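Local structure of uncharacterized protein (Jannaschia sp. CCS1, 2PYQ) at residues 59-64 against 100-104; 67-71 against 107-113. The protein is of unknown function but belongs to the DUF2853 family and folds into a small, mainly helical protein without beta strands. All coordinates share one frame; numbering follows the deposited sequence. Where two conformers were deposited one is given.

Interaction 1 (59-64 against 100-104); sequences IKKNFL and YYMLT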
ATOM      1  N   ILE A  59      -6.495   5.275   6.794  1.00 23.91           N
ATOM      2  CA  ILE A  59      -5.480   5.433   5.717  1.00 21.88           C
ATOM      3  C   ILE A  59      -5.547   6.864   5.216  1.00 21.50           C
ATOM      4  O   ILE A  59      -4.518   7.490   5.039  1.00 22.54           O
ATOM      5  CB  ILE A  59      -5.685   4.434   4.571  1.00 22.85           C
ATOM      6  CG1 ILE A  59      -5.427   2.993   5.059  1.00 24.17           C
ATOM      7  CG2 ILE A  59      -4.754   4.734   3.380  1.00 19.89           C
ATOM      8  CD1 ILE A  59      -5.872   1.944   4.105  1.00 23.93           C
ATOM      9  N   LYS A  60      -6.747   7.409   5.050  1.00 21.42           N
ATOM     10  CA  LYS A  60      -6.909   8.787   4.609  1.00 21.40           C
ATOM     11  C   LYS A  60      -6.290   9.778   5.590  1.00 25.39           C
ATOM     12  O   LYS A  60      -5.498  10.661   5.185  1.00 25.66           O
ATOM     13  CB  LYS A  60      -8.389   9.123   4.374  1.00 21.87           C
ATOM     14  CG  LYS A  60      -8.643  10.549   3.940  1.00 22.01           C
ATOM     15  CD  LYS A  60     -10.109  10.800   3.697  1.00 23.86           C
ATOM     16  CE  LYS A  60     -10.421  12.286   3.701  1.00 23.68           C
ATOM     17  NZ  LYS A  60     -11.863  12.583   3.493  1.00 24.99           N
ATOM     18  N   LYS A  61      -6.623   9.646   6.868  1.00 25.89           N
ATOM     19  CA  LYS A  61      -6.142  10.615   7.873  1.00 26.58           C
ATOM     20  C   LYS A  61      -4.670  10.412   8.220  1.00 26.66           C
ATOM     21  O   LYS A  61      -3.912  11.372   8.224  1.00 30.27           O
ATOM     22  CB  LYS A  61      -7.048  10.646   9.146  1.00 26.11           C
ATOM     23  CG  LYS A  61      -6.936   9.480  10.062  1.00 26.47           C
ATOM     24  CD  LYS A  61      -7.952   9.531  11.192  1.00 30.17           C
ATOM     25  CE  LYS A  61      -7.750   8.354  12.167  1.00 30.74           C
ATOM     26  NZ  LYS A  61      -8.852   8.279  13.168  1.00 32.11           N
ATOM     27  N   ASN A  62      -4.269   9.183   8.473  1.00 28.81           N
ATOM     28  CA  ASN A  62      -2.898   8.904   8.954  1.00 32.54           C
ATOM     29  C   ASN A  62      -1.859   8.767   7.865  1.00 32.41           C
ATOM     30  O   ASN A  62      -0.737   9.203   8.086  1.00 36.79           O
ATOM     31  CB  ASN A  62      -2.838   7.680   9.886  1.00 33.81           C
ATOM     32  CG  ASN A  62      -3.561   7.909  11.198  1.00 36.93           C
ATOM     33  OD1 ASN A  62      -3.817   9.048  11.599  1.00 36.99           O
ATOM     34  ND2 ASN A  62      -3.874   6.820  11.883  1.00 39.33           N
ATOM     35  N   PHE A  63      -2.201   8.183   6.718  1.00 27.26           N
ATOM     36  CA  PHE A  63      -1.221   8.036   5.639  1.00 25.81           C
ATOM     37  C   PHE A  63      -1.293   9.179   4.616  1.00 25.26           C
ATOM     38  O   PHE A  63      -0.325   9.885   4.426  1.00 26.88           O
ATOM     39  CB  PHE A  63      -1.327   6.673   4.962  1.00 26.98           C
ATOM     40  CG  PHE A  63      -0.301   6.472   3.891  1.00 24.78           C
ATOM     41  CD1 PHE A  63       1.048   6.303   4.230  1.00 22.64           C
ATOM     42  CD2 PHE A  63      -0.660   6.490   2.522  1.00 23.58           C
ATOM     43  CE1 PHE A  63       2.026   6.140   3.237  1.00 22.43           C
ATOM     44  CE2 PHE A  63       0.313   6.317   1.539  1.00 22.70           C
ATOM     45  CZ  PHE A  63       1.664   6.158   1.890  1.00 22.23           C
ATOM     46  N   LEU A  64      -2.442   9.375   3.969  1.00 23.35           N
ATOM     47  CA  LEU A  64      -2.559  10.397   2.919  1.00 21.49           C
ATOM     48  C   LEU A  64      -2.367  11.796   3.430  1.00 23.55           C
ATOM     49  O   LEU A  64      -1.566  12.555   2.876  1.00 24.91           O
ATOM     50  CB  LEU A  64      -3.898  10.299   2.155  1.00 20.64           C
ATOM     51  CG  LEU A  64      -4.123   8.986   1.391  1.00 18.97           C
ATOM     52  CD1 LEU A  64      -5.469   9.031   0.701  1.00 18.94           C
ATOM     53  CD2 LEU A  64      -2.999   8.719   0.383  1.00 18.78           C
ATOM     54  N   TYR A 100      -0.150   1.242   0.144  1.00 18.74           N
ATOM     55  CA  TYR A 100       0.607   2.502   0.357  1.00 17.88           C
ATOM     56  C   TYR A 100       1.443   2.851  -0.868  1.00 18.39           C
ATOM     57  O   TYR A 100       1.478   4.004  -1.267  1.00 18.90           O
ATOM     58  CB  TYR A 100       1.435   2.443   1.650  1.00 18.43           C
ATOM     59  CG  TYR A 100       0.607   2.593   2.934  1.00 25.41           C
ATOM     60  CD1 TYR A 100      -0.792   2.410   2.964  1.00 27.14           C
ATOM     61  CD2 TYR A 100       1.256   2.844   4.158  1.00 28.02           C
ATOM     62  CE1 TYR A 100      -1.534   2.533   4.127  1.00 30.80           C
ATOM     63  CE2 TYR A 100       0.507   2.943   5.372  1.00 29.89           C
ATOM     64  CZ  TYR A 100      -0.888   2.803   5.327  1.00 32.87           C
ATOM     65  OH  TYR A 100      -1.651   2.905   6.495  1.00 36.94           O
ATOM     66  N   TYR A 101       2.094   1.870  -1.471  1.00 17.52           N
ATOM     67  CA  TYR A 101       2.874   2.068  -2.682  1.00 17.37           C
ATOM     68  C   TYR A 101       1.967   2.618  -3.783  1.00 19.32           C
ATOM     69  O   TYR A 101       2.293   3.599  -4.433  1.00 17.97           O
ATOM     70  CB  TYR A 101       3.508   0.745  -3.135  1.00 17.58           C
ATOM     71  CG  TYR A 101       4.200   0.805  -4.482  1.00 17.59           C
ATOM     72  CD1 TYR A 101       3.469   0.650  -5.683  1.00 17.62           C
ATOM     73  CD2 TYR A 101       5.563   1.020  -4.578  1.00 17.95           C
ATOM     74  CE1 TYR A 101       4.080   0.711  -6.924  1.00 18.10           C
ATOM     75  CE2 TYR A 101       6.201   1.070  -5.820  1.00 19.04           C
ATOM     76  CZ  TYR A 101       5.452   0.927  -6.991  1.00 21.10           C
ATOM     77  OH  TYR A 101       6.097   1.003  -8.204  1.00 24.45           O
HETATM   78  N   MSE A 102       0.821   1.959  -3.980  1.00 18.18           N
HETATM   79  CA  MSE A 102      -0.124   2.380  -5.049  0.50 16.99           C
HETATM   80  C   MSE A 102      -0.657   3.791  -4.804  1.00 16.59           C
HETATM   81  O   MSE A 102      -0.762   4.555  -5.754  1.00 16.48           O
HETATM   82  CB  MSE A 102      -1.259   1.365  -5.242  0.50 16.85           C
HETATM   83  CG  MSE A 102      -0.828   0.138  -6.022  0.50 17.28           C
HETATM   84 SE   MSE A 102      -2.400  -0.902  -6.566  0.38 23.71          SE
HETATM   85  CE  MSE A 102      -2.386  -1.516  -5.142  0.50 18.22           C
ATOM     86  N   LEU A 103      -0.985   4.128  -3.572  1.00 16.74           N
ATOM     87  CA  LEU A 103      -1.457   5.480  -3.259  1.00 17.16           C
ATOM     88  C   LEU A 103      -0.358   6.529  -3.514  1.00 19.02           C
ATOM     89  O   LEU A 103      -0.631   7.604  -4.054  1.00 19.52           O
ATOM     90  CB  LEU A 103      -1.951   5.587  -1.824  1.00 17.76           C
ATOM     91  CG  LEU A 103      -3.254   4.816  -1.531  1.00 18.93           C
ATOM     92  CD1 LEU A 103      -3.475   4.718  -0.054  1.00 17.87           C
ATOM     93  CD2 LEU A 103      -4.438   5.490  -2.231  1.00 17.36           C
ATOM     94  N   THR A 104       0.868   6.223  -3.097  1.00 17.29           N
ATOM     95  CA  THR A 104       2.012   7.130  -3.335  1.00 18.77           C
ATOM     96  C   THR A 104       2.196   7.424  -4.841  1.00 19.46           C
ATOM     97  O   THR A 104       2.343   8.613  -5.244  1.00 20.00           O
ATOM     98  CB  THR A 104       3.309   6.544  -2.715  1.00 17.84           C
ATOM     99  OG1 THR A 104       3.109   6.340  -1.309  1.00 19.02           O
ATOM    100  CG2 THR A 104       4.458   7.495  -2.908  1.00 18.34           C
TER
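The carbonyl oxygen Tyr100 O is gripped twice by Thr104, through the backbone N one helical turn on and through the hydroxyl, with Thr104 OG1 donating to Tyr100 O at 2.8 Å. The two donors arrive from opposite faces of the carbonyl plane, and the hydroxyl lies above that plane. The bond helps hold OG1 in place, and this hydroxyl oxygen lies in the plane of the Phe63 ring at its edge, with Thr104 OG1 3.5 Å from Phe63 CZ.

Phe63 and Tyr100 form a face-to-face stack. Their ring centroids are 3.9 Å apart and the planes differ by 16°. The side chains run in opposite senses, and each CB sits over the partner's face as a CH-pi donor: Phe63 CB is 4.2 Å from the Tyr100 centroid, and Tyr100 CB is 4.1 Å from that of Phe63. CG of Phe63 lies anti to the backbone N (chi1 -178°), which carries its ring out across Tyr100.

Beside the stack, Leu103 CB packs near the Phe63 plane at the ring edge and also meets Leu64 CD2 at 4.0 Å. Ile59 CG2 lies 3.7 Å from Leu103 CD1 and approaches the Tyr100 ring obliquely. Within helix 53-65, Ile59 O accepts from both Phe63 N and Leu64 N, evidence of a wider pi-type turn that takes in Phe63.

No hydrogen bond links the two segments, so here, where helices 53-65 and 96-106 meet, they are held by side-chain packing. The segment axes come no closer than 11.9 Å and are inclined at 75°, a separation bridged by the large side chains. Helix 74-87 borders the aliphatic side through Ile80 and Val83, while Val32 and Cys36 of helix 26-36 pack against Tyr100.

Interaction 2 (67-71 against 107-113); sequences KLGLA and FGKESVY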
ATOM      1  N   LYS A  67       1.088  11.666   6.502  1.00 33.23           N
ATOM      2  CA  LYS A  67       2.405  11.283   5.962  1.00 30.65           C
ATOM      3  C   LYS A  67       2.712  11.844   4.572  1.00 31.84           C
ATOM      4  O   LYS A  67       3.771  12.476   4.381  1.00 34.84           O
ATOM      5  CB  LYS A  67       2.613   9.772   6.005  1.00 29.31           C
ATOM      6  CG  LYS A  67       2.512   9.154   7.433  1.00 32.26           C
ATOM      7  CD  LYS A  67       3.483   9.763   8.467  1.00 33.90           C
ATOM      8  CE  LYS A  67       3.343   9.084   9.827  1.00 34.99           C
ATOM      9  N   LEU A  68       1.822  11.642   3.595  1.00 28.91           N
ATOM     10  CA  LEU A  68       2.035  12.193   2.249  1.00 25.69           C
ATOM     11  C   LEU A  68       1.731  13.673   2.166  1.00 27.39           C
ATOM     12  O   LEU A  68       2.081  14.293   1.163  1.00 30.66           O
ATOM     13  CB  LEU A  68       1.274  11.408   1.183  1.00 22.70           C
ATOM     14  CG  LEU A  68       1.535   9.909   1.106  1.00 23.55           C
ATOM     15  CD1 LEU A  68       0.816   9.377  -0.134  1.00 22.36           C
ATOM     16  CD2 LEU A  68       3.017   9.519   1.072  1.00 24.76           C
ATOM     17  N   GLY A  69       1.095  14.251   3.181  1.00 26.11           N
ATOM     18  CA  GLY A  69       0.811  15.682   3.223  1.00 26.29           C
ATOM     19  C   GLY A  69      -0.309  16.204   2.359  1.00 25.84           C
ATOM     20  O   GLY A  69      -0.385  17.393   2.088  1.00 27.69           O
ATOM     21  N   LEU A  70      -1.218  15.322   1.940  1.00 25.07           N
ATOM     22  CA  LEU A  70      -2.330  15.713   1.059  1.00 24.50           C
ATOM     23  C   LEU A  70      -3.455  16.354   1.836  1.00 24.96           C
ATOM     24  O   LEU A  70      -3.728  15.976   2.968  1.00 24.22           O
ATOM     25  CB  LEU A  70      -2.867  14.497   0.304  1.00 20.16           C
ATOM     26  CG  LEU A  70      -1.887  13.845  -0.680  1.00 22.64           C
ATOM     27  CD1 LEU A  70      -2.330  12.435  -1.021  1.00 19.99           C
ATOM     28  CD2 LEU A  70      -1.785  14.688  -1.934  1.00 27.63           C
ATOM     29  N   ALA A  71      -4.145  17.287   1.195  1.00 25.37           N
ATOM     30  CA  ALA A  71      -5.258  17.982   1.795  1.00 25.51           C
ATOM     31  C   ALA A  71      -6.546  17.168   1.756  1.00 28.69           C
ATOM     32  O   ALA A  71      -6.705  16.305   0.889  1.00 27.86           O
ATOM     33  CB  ALA A  71      -5.489  19.284   1.072  1.00 25.64           C
ATOM     34  N   PHE A 107      -0.996   9.520  -6.333  1.00 17.12           N
ATOM     35  CA  PHE A 107      -0.938  10.924  -6.005  1.00 17.22           C
ATOM     36  C   PHE A 107       0.394  11.611  -6.389  1.00 17.88           C
ATOM     37  O   PHE A 107       0.541  12.775  -6.113  1.00 19.88           O
ATOM     38  CB  PHE A 107      -1.274  11.151  -4.539  1.00 17.45           C
ATOM     39  CG  PHE A 107      -2.718  10.858  -4.188  1.00 18.23           C
ATOM     40  CD1 PHE A 107      -3.731  11.686  -4.620  1.00 18.28           C
ATOM     41  CD2 PHE A 107      -3.051   9.738  -3.426  1.00 17.35           C
ATOM     42  CE1 PHE A 107      -5.043  11.431  -4.281  1.00 17.82           C
ATOM     43  CE2 PHE A 107      -4.353   9.477  -3.089  1.00 17.52           C
ATOM     44  CZ  PHE A 107      -5.356  10.324  -3.528  1.00 17.77           C
ATOM     45  N   GLY A 108       1.343  10.918  -7.028  1.00 17.46           N
ATOM     46  CA  GLY A 108       2.596  11.520  -7.438  1.00 19.01           C
ATOM     47  C   GLY A 108       3.494  12.005  -6.307  1.00 22.03           C
ATOM     48  O   GLY A 108       4.247  12.963  -6.473  1.00 23.86           O
ATOM     49  N   LYS A 109       3.487  11.267  -5.197  1.00 22.24           N
ATOM     50  CA  LYS A 109       4.199  11.630  -3.963  1.00 20.74           C
ATOM     51  C   LYS A 109       5.439  10.781  -3.676  1.00 20.04           C
ATOM     52  O   LYS A 109       5.896  10.740  -2.556  1.00 21.69           O
ATOM     53  CB  LYS A 109       3.212  11.558  -2.793  1.00 21.59           C
ATOM     54  CG  LYS A 109       2.147  12.642  -2.784  1.00 24.66           C
ATOM     55  CD  LYS A 109       2.754  13.988  -2.472  1.00 28.19           C
ATOM     56  CE  LYS A 109       1.733  15.056  -2.291  1.00 31.94           C
ATOM     57  NZ  LYS A 109       2.456  16.311  -1.936  1.00 36.29           N
ATOM     58  N   GLU A 110       6.019  10.204  -4.707  1.00 20.83           N
ATOM     59  CA  GLU A 110       7.211   9.334  -4.574  1.00 21.80           C
ATOM     60  C   GLU A 110       8.374  10.049  -3.877  1.00 23.30           C
ATOM     61  O   GLU A 110       9.046   9.461  -3.047  1.00 24.96           O
ATOM     62  CB  GLU A 110       7.741   8.850  -5.933  1.00 22.95           C
ATOM     63  CG  GLU A 110       6.818   7.965  -6.772  1.00 31.19           C
ATOM     64  CD  GLU A 110       5.827   8.739  -7.646  1.00 37.73           C
ATOM     65  OE1 GLU A 110       5.503   9.919  -7.337  1.00 37.73           O
ATOM     66  OE2 GLU A 110       5.370   8.165  -8.670  1.00 41.90           O
ATOM     67  N   SER A 111       8.594  11.312  -4.227  1.00 24.08           N
ATOM     68  CA  SER A 111       9.722  12.087  -3.691  1.00 25.27           C
ATOM     69  C   SER A 111       9.685  12.299  -2.166  1.00 23.32           C
ATOM     70  O   SER A 111      10.737  12.559  -1.595  1.00 23.69           O
ATOM     71  CB  SER A 111       9.903  13.422  -4.420  1.00 26.80           C
ATOM     72  OG  SER A 111       8.896  14.342  -4.075  1.00 29.61           O
ATOM     73  N   VAL A 112       8.530  12.175  -1.523  1.00 22.40           N
ATOM     74  CA  VAL A 112       8.469  12.287  -0.061  1.00 24.08           C
ATOM     75  C   VAL A 112       9.283  11.188   0.655  1.00 23.37           C
ATOM     76  O   VAL A 112       9.735  11.407   1.776  1.00 25.41           O
ATOM     77  CB  VAL A 112       7.011  12.349   0.546  1.00 27.24           C
ATOM     78  CG1 VAL A 112       6.171  13.406  -0.175  1.00 24.58           C
ATOM     79  CG2 VAL A 112       6.314  11.017   0.531  1.00 26.71           C
ATOM     80  N   TYR A 113       9.421  10.025   0.029  1.00 21.88           N
ATOM     81  CA  TYR A 113      10.230   8.919   0.572  1.00 22.09           C
ATOM     82  C   TYR A 113      11.740   9.122   0.393  1.00 27.23           C
ATOM     83  O   TYR A 113      12.521   8.369   1.005  1.00 30.31           O
ATOM     84  CB  TYR A 113       9.803   7.571  -0.030  1.00 21.19           C
ATOM     85  CG  TYR A 113       8.534   7.041   0.541  1.00 20.81           C
ATOM     86  CD1 TYR A 113       8.547   6.262   1.696  1.00 21.26           C
ATOM     87  CD2 TYR A 113       7.291   7.277  -0.082  1.00 20.16           C
ATOM     88  CE1 TYR A 113       7.400   5.751   2.248  1.00 22.60           C
ATOM     89  CE2 TYR A 113       6.117   6.760   0.466  1.00 22.41           C
ATOM     90  CZ  TYR A 113       6.175   5.993   1.637  1.00 24.33           C
ATOM     91  OH  TYR A 113       5.033   5.446   2.176  1.00 24.43           O
TER
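A chi1 of -65° sets Leu70 CG anti to the carbonyl carbon, and chi2 (162°) then turns CD1 to Phe107 and CD2 to Lys109, whose own chain bends at chi2 (-70°) and then extends past the leucine in the opposite sense. Leu70 CD1 lies over one face of the Phe107 ring, displaced from the ring centre, as a CH-pi contact 3.8 Å from the Phe107 centroid. The other methyl, Leu70 CD2, touches Lys109 CE at 3.6 Å. With an alanine in place of Leu70, both methyls are gone, which would probably take away the CH-pi contact on Phe107 and leave Lys109 CE without its leucine neighbour.

Between Phe107 and Lys109, Gly108 has positive phi and closes helix 96-106 in a Schellman motif; beyond it a 3-10 segment carries Val112 and Tyr113 toward the other loop. There Leu68 CD2 touches Val112 CG2 at 3.7 Å, the two side chains lying roughly perpendicular, and comes obliquely to the Tyr113 ring, with Tyr113 CE2 4.2 Å from Leu68 CD2. Leu68 CD1 faces Lys109 CB, and the Leu68 carbonyl oxygen lies against the lysine methylenes, Leu68 O being 3.6 Å from Lys109 CE.

In the fold
Interaction 1 is a buried contact between helices 53-65 and 96-106, its centre about 7 Å from the centre of the chain; interaction 2 joins the loops leaving the same two helices and lies at the surface, its centre about 13 Å from the centre of the chain. Neither has a hydrogen bond between its own segments. The inner contact is built round stacked aromatic rings, whereas the outer one uses leucine methyls, a single ring face and the methylenes of a lysine. Probable backbone hydrogen bonds couple them, from Leu68 N to Phe63 O and from Lys109 N to Thr104 O. Tyr113 also spans both, its OH packing 3.3 Å from Phe63 CE1.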